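Local atomic coordinates of polysaccharide biosynthesis protein CapD (Bacillus thuringiensis HD-771, PDB entry 6BWC), a protein that probably uses NADP to oxidise and dehydrate UDP-N-acetylglucosamine in an early step of CMP-pseudaminic acid biosynthesis. Residues 122-126 and 217-221; 146-150 and 164-168. The protein carries 2 engineered substitutions. All coordinates share one frame; numbering follows the deposited sequence.

Contact 1 of 2, residues 122-126 and 217-221; sequences KKVVF and AMKIA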
# COMPACT_ATOMS: atom_id res chain seq x y z
N LYS C 122 -17.92 10.55 -19.19
CA LYS C 122 -19.35 10.81 -19.34
C LYS C 122 -20.23 9.71 -18.72
O LYS C 122 -21.10 10.01 -17.89
CB LYS C 122 -19.71 11.08 -20.80
CG LYS C 122 -18.94 12.25 -21.37
CD LYS C 122 -19.70 12.97 -22.48
CE LYS C 122 -18.92 14.17 -23.00
NZ LYS C 122 -17.74 13.77 -23.84
N LYS C 123 -20.02 8.46 -19.14
CA LYS C 123 -20.81 7.31 -18.67
C LYS C 123 -19.97 6.05 -18.53
O LYS C 123 -18.97 5.88 -19.22
CB LYS C 123 -21.95 6.98 -19.62
CG LYS C 123 -22.89 8.14 -19.96
CD LYS C 123 -24.06 7.61 -20.80
CE LYS C 123 -25.13 8.65 -21.14
NZ LYS C 123 -26.38 7.93 -21.56
N VAL C 124 -20.46 5.18 -17.66
CA VAL C 124 -19.91 3.85 -17.42
C VAL C 124 -21.05 2.85 -17.42
O VAL C 124 -22.09 3.10 -16.80
CB VAL C 124 -19.28 3.76 -16.04
CG1 VAL C 124 -18.63 2.39 -15.83
CG2 VAL C 124 -18.28 4.90 -15.86
N VAL C 125 -20.84 1.73 -18.09
CA VAL C 125 -21.77 0.60 -18.07
C VAL C 125 -21.07 -0.58 -17.43
O VAL C 125 -20.09 -1.07 -17.97
CB VAL C 125 -22.25 0.22 -19.47
CG1 VAL C 125 -23.02 -1.09 -19.46
CG2 VAL C 125 -23.11 1.35 -20.03
N PHE C 126 -21.56 -1.00 -16.27
CA PHE C 126 -21.10 -2.22 -15.63
C PHE C 126 -21.91 -3.40 -16.19
O PHE C 126 -23.12 -3.30 -16.47
CB PHE C 126 -21.25 -2.14 -14.11
CG PHE C 126 -20.85 -3.41 -13.39
CD1 PHE C 126 -19.57 -3.94 -13.55
CD2 PHE C 126 -21.74 -4.08 -12.56
CE1 PHE C 126 -19.19 -5.10 -12.91
CE2 PHE C 126 -21.38 -5.25 -11.92
CZ PHE C 126 -20.10 -5.77 -12.10
N ALA C 217 -27.83 0.54 -23.43
CA ALA C 217 -27.73 1.10 -22.09
C ALA C 217 -26.64 2.17 -22.02
O ALA C 217 -26.76 3.09 -21.22
CB ALA C 217 -27.47 0.00 -21.07
N MET C 218 -25.59 2.05 -22.83
CA MET C 218 -24.58 3.12 -22.96
C MET C 218 -25.21 4.43 -23.45
O MET C 218 -24.95 5.49 -22.90
CB MET C 218 -23.48 2.71 -23.95
CG MET C 218 -22.06 2.96 -23.48
SD MET C 218 -21.73 4.27 -22.30
CE MET C 218 -20.24 3.54 -21.64
N LYS C 219 -26.05 4.31 -24.48
CA LYS C 219 -26.68 5.45 -25.15
C LYS C 219 -27.85 6.05 -24.39
O LYS C 219 -28.01 7.26 -24.36
CB LYS C 219 -27.19 5.01 -26.53
CG LYS C 219 -26.12 4.65 -27.56
CD LYS C 219 -26.47 3.39 -28.34
CE LYS C 219 -26.47 3.57 -29.85
NZ LYS C 219 -25.12 3.58 -30.47
N ILE C 220 -28.69 5.20 -23.80
CA ILE C 220 -30.01 5.59 -23.26
C ILE C 220 -30.00 6.03 -21.79
O ILE C 220 -30.84 6.86 -21.36
CB ILE C 220 -31.03 4.41 -23.39
CG1 ILE C 220 -31.34 4.11 -24.86
CG2 ILE C 220 -32.34 4.65 -22.63
CD1 ILE C 220 -31.92 5.26 -25.67
N ALA C 221 -29.06 5.47 -21.03
CA ALA C 221 -29.17 5.43 -19.58
C ALA C 221 -29.01 6.80 -18.96
O ALA C 221 -28.06 7.52 -19.26
CB ALA C 221 -28.17 4.46 -18.96

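Contact 2 of 2, residues 146-150 and 164-168; sequences AERLI and FTSVR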
# COMPACT_ATOMS: atom_id res chain seq x y z
N ALA C 146 -20.76 -5.54 -6.56
CA ALA C 146 -20.44 -4.65 -7.69
C ALA C 146 -21.65 -3.81 -8.11
O ALA C 146 -21.60 -2.59 -8.00
CB ALA C 146 -19.90 -5.43 -8.87
N GLU C 147 -22.74 -4.46 -8.55
CA GLU C 147 -24.05 -3.79 -8.73
C GLU C 147 -24.34 -2.70 -7.70
O GLU C 147 -24.79 -1.59 -8.04
CB GLU C 147 -25.18 -4.82 -8.66
CG GLU C 147 -25.39 -5.56 -9.98
CD GLU C 147 -26.81 -6.02 -10.20
OE1 GLU C 147 -27.74 -5.24 -9.90
OE2 GLU C 147 -26.99 -7.15 -10.69
N ARG C 148 -24.06 -3.04 -6.44
CA ARG C 148 -24.22 -2.11 -5.32
C ARG C 148 -23.27 -0.93 -5.31
O ARG C 148 -23.71 0.20 -5.04
CB ARG C 148 -24.18 -2.86 -3.98
CG ARG C 148 -25.53 -3.00 -3.30
CD ARG C 148 -26.66 -3.34 -4.25
NE ARG C 148 -27.73 -4.03 -3.53
CZ ARG C 148 -28.69 -4.76 -4.10
NH1 ARG C 148 -29.59 -5.37 -3.34
NH2 ARG C 148 -28.74 -4.89 -5.42
N LEU C 149 -21.99 -1.18 -5.57
CA LEU C 149 -21.02 -0.09 -5.78
C LEU C 149 -21.46 0.89 -6.88
O LEU C 149 -21.33 2.09 -6.76
CB LEU C 149 -19.67 -0.65 -6.20
CG LEU C 149 -18.58 -0.95 -5.20
CD1 LEU C 149 -19.07 -1.18 -3.79
CD2 LEU C 149 -17.82 -2.16 -5.72
N ILE C 150 -21.98 0.34 -7.96
CA ILE C 150 -22.43 1.15 -9.08
C ILE C 150 -23.56 2.11 -8.71
O ILE C 150 -23.48 3.28 -9.04
CB ILE C 150 -22.81 0.23 -10.28
CG1 ILE C 150 -21.53 -0.41 -10.87
CG2 ILE C 150 -23.61 1.00 -11.35
CD1 ILE C 150 -20.62 0.55 -11.65
N PHE C 164 -23.51 6.33 -14.01
CA PHE C 164 -23.23 4.89 -13.84
C PHE C 164 -24.47 4.03 -14.04
O PHE C 164 -25.55 4.36 -13.57
CB PHE C 164 -22.68 4.63 -12.45
CG PHE C 164 -21.41 5.38 -12.15
CD1 PHE C 164 -20.18 4.86 -12.52
CD2 PHE C 164 -21.46 6.62 -11.49
CE1 PHE C 164 -19.01 5.55 -12.23
CE2 PHE C 164 -20.31 7.32 -11.20
CZ PHE C 164 -19.08 6.78 -11.57
N THR C 165 -24.32 2.91 -14.75
CA THR C 165 -25.45 2.05 -15.06
C THR C 165 -25.01 0.60 -15.10
O THR C 165 -23.89 0.30 -15.52
CB THR C 165 -26.04 2.35 -16.45
OG1 THR C 165 -25.92 3.74 -16.76
CG2 THR C 165 -27.48 1.94 -16.51
N SER C 166 -25.92 -0.29 -14.72
CA SER C 166 -25.69 -1.71 -14.85
C SER C 166 -26.60 -2.35 -15.91
O SER C 166 -27.75 -1.97 -16.09
CB SER C 166 -25.91 -2.38 -13.49
OG SER C 166 -24.80 -2.12 -12.66
N VAL C 167 -26.04 -3.30 -16.62
CA VAL C 167 -26.77 -4.15 -17.55
C VAL C 167 -26.78 -5.50 -16.81
O VAL C 167 -26.17 -5.57 -15.75
CB VAL C 167 -26.03 -4.09 -18.90
CG1 VAL C 167 -25.73 -5.44 -19.49
CG2 VAL C 167 -26.80 -3.23 -19.87
N ARG C 168 -27.48 -6.53 -17.27
CA ARG C 168 -27.54 -7.80 -16.50
C ARG C 168 -27.85 -8.98 -17.40
O ARG C 168 -28.96 -9.13 -17.91
CB ARG C 168 -28.57 -7.67 -15.36
CG ARG C 168 -28.37 -8.56 -14.13
CD ARG C 168 -29.60 -8.49 -13.21
NE ARG C 168 -29.49 -7.55 -12.07
CZ ARG C 168 -30.47 -7.28 -11.19
NH1 ARG C 168 -31.67 -7.83 -11.28
NH2 ARG C 168 -30.25 -6.45 -10.18

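Contact 1 of 2, residues 122-126 and 217-221
Val125 on strand 123-129 and Met218 in the last turn of helix 207-220 bring the two backbones closest, with their CA atoms 6.2 Å apart. Lys123 and Val125 both point their side chains at the helix. Val125 CG2 makes much of the apolar contact. It lies against the backbone of Met218, 3.7 Å from Met218 CA, because CG2 stands anti to its own carbonyl carbon. The Met218 chain bends at chi2 (-27°) and leads from the helix toward the strand. Its SD touches Lys123 CB and Val125 CG2, and its CE reaches the backbone of Lys123.

This is the sheet-helix packing of a Rossmann-type domain. Helix 207-220 lies on one face of the large sheet. The alternate residues Val124 and Phe126 face helix 98-118 on the other, and Phe126 also meets helix 138-156.

The polar part is at the C-terminal end of the helix. Lys123 runs out straight beyond CG and carries NZ over the final carbonyls. NZ bonds to Ala221 O at 2.9 Å and to Met218 O at 3.1 Å, and more weakly to Lys219 O. The Met218 O bond is the more tilted, with NZ 31° from that carbonyl plane. The ammonium probably also interacts favourably with the negative end of the helix dipole. Lys219 turns away, and its own amine pairs with Glu30.

Contact 2 of 2, residues 146-150 and 164-168
Glu147 and Arg168 form the ionic part of the contact, a two-point salt bridge. Arg168 meets the carboxylate side-on, giving one nitrogen to each oxygen. Arg168 NH2 bonds to Glu147 OE1 at 2.8 Å, almost straight at 179° and within the guanidinium plane, on the syn lone pair. Arg168 NE bonds to Glu147 OE2 at 2.9 Å, but this bond is clearly more bent and its acceptor lies out of that plane. The two planar groups are 36° apart, so the pairing is not fully flat. Arg168 bends at chi3, which swings the guanidinium across the end of Glu147.

Van der Waals packing lies further along the helix. Ile150 CG2 is directed to the strand, 3.6 Å from Ser166 OG and 3.9 Å from Phe164 CB.

These contacts join helix 138-156 to strand 163-169 in a right-handed beta-alpha-beta unit, the two running nearly antiparallel at 150°.

Partners from outside complete the ionic group. Ser128 OG bonds to Glu147 OE2, Arg168 NH2 makes a second salt bridge to Glu280, and Arg168 NH1 bonds to the carbonyl of Leu275. Arg168 is held through all three nitrogens, by two carboxylates and a backbone carbonyl. This should fix its rotation, and the two carboxylates probably more than offset its buried positive charge.

Overall arrangement
Contacts 1 and 2 have centres about 10 Å apart and share one sheet, in which strands 123-129 and 163-169 are parallel neighbours. Along the chain come strand 123-129, helix 138-156, strand 163-169 and helix 207-220. Contact 2 is therefore nested inside the loop closed by contact 1. The two helices pack on opposite faces of the sheet. The contacts join through probable backbone hydrogen bonds, Phe126 N to Thr165 O and Phe126 O to Val167 N. The Arg168 side chain is about 7 Å from bound NADP and about 9 Å from bound UDP-N-acetylglucosamine; that of Val125 is about 10 Å from NADP. Contact 2 lies beside the ligand pockets, contact 1 farther back in the Rossmann-type sheet.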